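Local structure of putative hydroxymethylglutaryl-CoA synthase (Streptococcus mutans, 3SQZ) at residues A[47-52]-A[373-378]. The protein probably catalyses the condensation of acetyl-CoA with acetoacetyl-CoA to give hydroxymethylglutaryl-CoA, and binds coenzyme A. Sequence-based numbering, arbitrary orientation.
Sequences SQYVLN and RTPLSV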
ATOM      1  N   SER A  47      11.662  -1.755   1.900  1.00  9.79           N
ATOM      2  CA  SER A  47      12.824  -2.287   2.587  1.00  9.78           C
ATOM      3  C   SER A  47      14.061  -2.199   1.689  1.00  9.56           C
ATOM      4  O   SER A  47      13.986  -1.777   0.525  1.00 10.48           O
ATOM      5  CB  SER A  47      12.558  -3.725   3.013  1.00 11.82           C
ATOM      6  OG  SER A  47      12.131  -4.476   1.899  1.00 13.55           O
ATOM      7  N   GLN A  48      15.206  -2.593   2.237  1.00  9.87           N
ATOM      8  CA  GLN A  48      16.486  -2.382   1.569  1.00 10.14           C
ATOM      9  C   GLN A  48      17.003  -3.611   0.821  1.00  9.48           C
ATOM     10  O   GLN A  48      18.114  -3.588   0.302  1.00 10.57           O
ATOM     11  CB  GLN A  48      17.534  -1.919   2.585  1.00 11.41           C
ATOM     12  CG  GLN A  48      17.121  -0.705   3.400  1.00 11.70           C
ATOM     13  CD  GLN A  48      16.814   0.517   2.555  1.00 12.73           C
ATOM     14  OE1 GLN A  48      15.798   1.194   2.762  1.00 14.49           O
ATOM     15  NE2 GLN A  48      17.694   0.824   1.623  1.00 13.53           N
ATOM     16  N   TYR A  49      16.193  -4.664   0.767  1.00  9.74           N
ATOM     17  CA  TYR A  49      16.579  -5.933   0.148  1.00  9.57           C
ATOM     18  C   TYR A  49      15.539  -6.343  -0.888  1.00  9.16           C
ATOM     19  O   TYR A  49      14.364  -5.978  -0.787  1.00  9.72           O
ATOM     20  CB  TYR A  49      16.669  -7.042   1.196  1.00 10.29           C
ATOM     21  CG  TYR A  49      17.667  -6.801   2.293  1.00 10.73           C
ATOM     22  CD1 TYR A  49      19.002  -7.167   2.149  1.00 11.00           C
ATOM     23  CD2 TYR A  49      17.270  -6.218   3.486  1.00 12.65           C
ATOM     24  CE1 TYR A  49      19.910  -6.961   3.166  1.00 12.29           C
ATOM     25  CE2 TYR A  49      18.171  -6.003   4.510  1.00 13.80           C
ATOM     26  CZ  TYR A  49      19.489  -6.377   4.348  1.00 13.21           C
ATOM     27  OH  TYR A  49      20.374  -6.157   5.388  1.00 14.71           O
ATOM     28  N   VAL A  50      15.971  -7.138  -1.862  1.00  9.54           N
ATOM     29  CA  VAL A  50      15.085  -7.597  -2.916  1.00  9.66           C
ATOM     30  C   VAL A  50      15.336  -9.070  -3.209  1.00  9.59           C
ATOM     31  O   VAL A  50      16.477  -9.536  -3.178  1.00 10.71           O
ATOM     32  CB  VAL A  50      15.251  -6.733  -4.204  1.00 10.36           C
ATOM     33  CG1 VAL A  50      16.696  -6.758  -4.730  1.00 11.00           C
ATOM     34  CG2 VAL A  50      14.266  -7.151  -5.279  1.00 10.83           C
ATOM     35  N   LEU A  51      14.251  -9.796  -3.462  1.00  9.80           N
ATOM     36  CA  LEU A  51      14.302 -11.165  -3.949  1.00 10.57           C
ATOM     37  C   LEU A  51      13.856 -11.142  -5.405  1.00 10.21           C
ATOM     38  O   LEU A  51      12.722 -10.772  -5.717  1.00 10.77           O
ATOM     39  CB  LEU A  51      13.382 -12.065  -3.125  1.00 11.36           C
ATOM     40  CG  LEU A  51      13.264 -13.507  -3.615  1.00 12.34           C
ATOM     41  CD1 LEU A  51      14.595 -14.253  -3.514  1.00 14.01           C
ATOM     42  CD2 LEU A  51      12.186 -14.232  -2.823  1.00 13.54           C
ATOM     43  N   ASN A  52      14.757 -11.523  -6.299  1.00 11.16           N
ATOM     44  CA  ASN A  52      14.422 -11.562  -7.711  1.00 12.72           C
ATOM     45  C   ASN A  52      13.631 -12.837  -8.015  1.00 11.90           C
ATOM     46  O   ASN A  52      13.994 -13.925  -7.563  1.00 13.29           O
ATOM     47  CB  ASN A  52      15.687 -11.411  -8.560  1.00 14.99           C
ATOM     48  CG  ASN A  52      16.240  -9.989  -8.513  1.00 17.77           C
ATOM     49  OD1 ASN A  52      15.483  -9.020  -8.424  1.00 19.74           O
ATOM     50  ND2 ASN A  52      17.560  -9.861  -8.561  1.00 20.16           N
ATOM     51  N   ARG A 373      18.293  -1.647  -3.915  1.00  9.37           N
ATOM     52  CA  ARG A 373      18.077  -2.715  -2.948  1.00  9.52           C
ATOM     53  C   ARG A 373      19.104  -3.825  -3.148  1.00  9.47           C
ATOM     54  O   ARG A 373      19.514  -4.136  -4.279  1.00  9.85           O
ATOM     55  CB  ARG A 373      16.672  -3.305  -3.087  1.00  9.65           C
ATOM     56  CG  ARG A 373      15.564  -2.398  -2.572  1.00  9.77           C
ATOM     57  CD  ARG A 373      14.177  -2.934  -2.914  1.00  9.87           C
ATOM     58  NE  ARG A 373      14.031  -3.056  -4.360  1.00  9.62           N
ATOM     59  CZ  ARG A 373      13.060  -3.725  -4.973  1.00  8.87           C
ATOM     60  NH1 ARG A 373      12.101  -4.315  -4.281  1.00  9.93           N
ATOM     61  NH2 ARG A 373      13.049  -3.800  -6.302  1.00 10.04           N
ATOM     62  N   THR A 374      19.517  -4.434  -2.042  1.00  9.95           N
ATOM     63  CA  THR A 374      20.485  -5.519  -2.066  1.00 10.37           C
ATOM     64  C   THR A 374      19.802  -6.831  -2.413  1.00 10.16           C
ATOM     65  O   THR A 374      18.902  -7.262  -1.698  1.00 10.34           O
ATOM     66  CB  THR A 374      21.170  -5.609  -0.689  1.00 12.04           C
ATOM     67  OG1 THR A 374      21.971  -4.437  -0.497  1.00 13.31           O
ATOM     68  CG2 THR A 374      22.024  -6.870  -0.538  1.00 13.09           C
ATOM     69  N   PRO A 375      20.230  -7.476  -3.512  1.00 10.33           N
ATOM     70  CA  PRO A 375      19.597  -8.752  -3.855  1.00 11.49           C
ATOM     71  C   PRO A 375      19.997  -9.839  -2.867  1.00 12.03           C
ATOM     72  O   PRO A 375      21.141  -9.904  -2.440  1.00 14.17           O
ATOM     73  CB  PRO A 375      20.140  -9.061  -5.253  1.00 13.00           C
ATOM     74  CG  PRO A 375      20.592  -7.734  -5.782  1.00 13.31           C
ATOM     75  CD  PRO A 375      21.124  -7.006  -4.582  1.00 11.33           C
ATOM     76  N   LEU A 376      19.048 -10.689  -2.510  1.00 11.32           N
ATOM     77  CA  LEU A 376      19.312 -11.786  -1.599  1.00 11.13           C
ATOM     78  C   LEU A 376      19.278 -13.113  -2.323  1.00 11.20           C
ATOM     79  O   LEU A 376      18.445 -13.327  -3.200  1.00 12.44           O
ATOM     80  CB  LEU A 376      18.257 -11.825  -0.494  1.00 12.62           C
ATOM     81  CG  LEU A 376      18.314 -10.667   0.494  1.00 13.01           C
ATOM     82  CD1 LEU A 376      17.104 -10.685   1.427  1.00 14.16           C
ATOM     83  CD2 LEU A 376      19.614 -10.700   1.292  1.00 14.28           C
ATOM     84  N   SER A 377      20.171 -14.018  -1.945  1.00 11.39           N
ATOM     85  CA  SER A 377      20.015 -15.404  -2.347  1.00 11.51           C
ATOM     86  C   SER A 377      18.722 -15.923  -1.720  1.00 11.85           C
ATOM     87  O   SER A 377      18.232 -15.391  -0.719  1.00 11.89           O
ATOM     88  CB  SER A 377      21.185 -16.238  -1.843  1.00 12.07           C
ATOM     89  OG  SER A 377      21.169 -16.293  -0.422  1.00 12.44           O
ATOM     90  N   VAL A 378      18.159 -16.976  -2.288  1.00 12.03           N
ATOM     91  CA  VAL A 378      16.982 -17.571  -1.677  1.00 12.13           C
ATOM     92  C   VAL A 378      17.315 -18.033  -0.255  1.00 11.83           C
ATOM     93  O   VAL A 378      16.523 -17.847   0.668  1.00 12.58           O
ATOM     94  CB  VAL A 378      16.388 -18.695  -2.548  1.00 13.06           C
ATOM     95  CG1 VAL A 378      15.271 -19.422  -1.816  1.00 14.68           C
ATOM     96  CG2 VAL A 378      15.905 -18.110  -3.876  1.00 13.98           C
TER
HETATM   97  O   HOH W   1      20.906  -2.046  -0.196  1.00 22.55           O
HETATM   98  O   HOH W   2      17.332 -12.462  -5.557  1.00 13.95           O
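V50 and R373 cross at about a right angle on one face of a short parallel pairing. CG2 of V50 sits over one face of the guanidinium group, offset toward its rim, 3.6 Å from CZ of R373. The bend in the arginine chain at chi3 (-60°) turns this flat group over the valine branch, while CG and CD run past the carbonyl oxygens of S47 and Y49. Hydrogen bonds to residues outside the pair hold the guanidinium: NE to L370 O, NH1 to S77 OG and Q307 O. The other valine branch, CG1, lies 4.2 Å from CG of the P375 ring.

Three backbone hydrogen bonds define the register, Y49 with T374 and V50 with P375: T374 N to Q48 O, V50 N to T374 O (2.9 Å) and L376 N to V50 O. The second meets its carbonyl from 46° above the plane, whereas the third is nearly collinear with the C=O bond. On its other edge strand 49-52 runs antiparallel to 75-78, with backbone hydrogen bonds of Y49 with I78 and L51 with L76. It is therefore the middle of a small mixed sheet, separate from the main sheets of the thiolase fold, which ties an N-terminal strand to the C-terminal part of the chain.

On the opposite face, L376 lies obliquely alongside the inner end of Y49, both methyls on the same side of the ring: its CD1 lies 3.7 Å from CB of Y49, and its CD2 equally close to CD1 of that ring. A chi1 of -60° sets the ring beside the tyrosine backbone N, bringing CD1 against T374 and L376; the phenol OH bonds to Q403 N. T374 O lies at the ring edge. Where direct pairing stops, a water spans N52 N and L376 O (2.7 Å to the latter); another links Q48 O with T374 OG1, which also bonds to Q403.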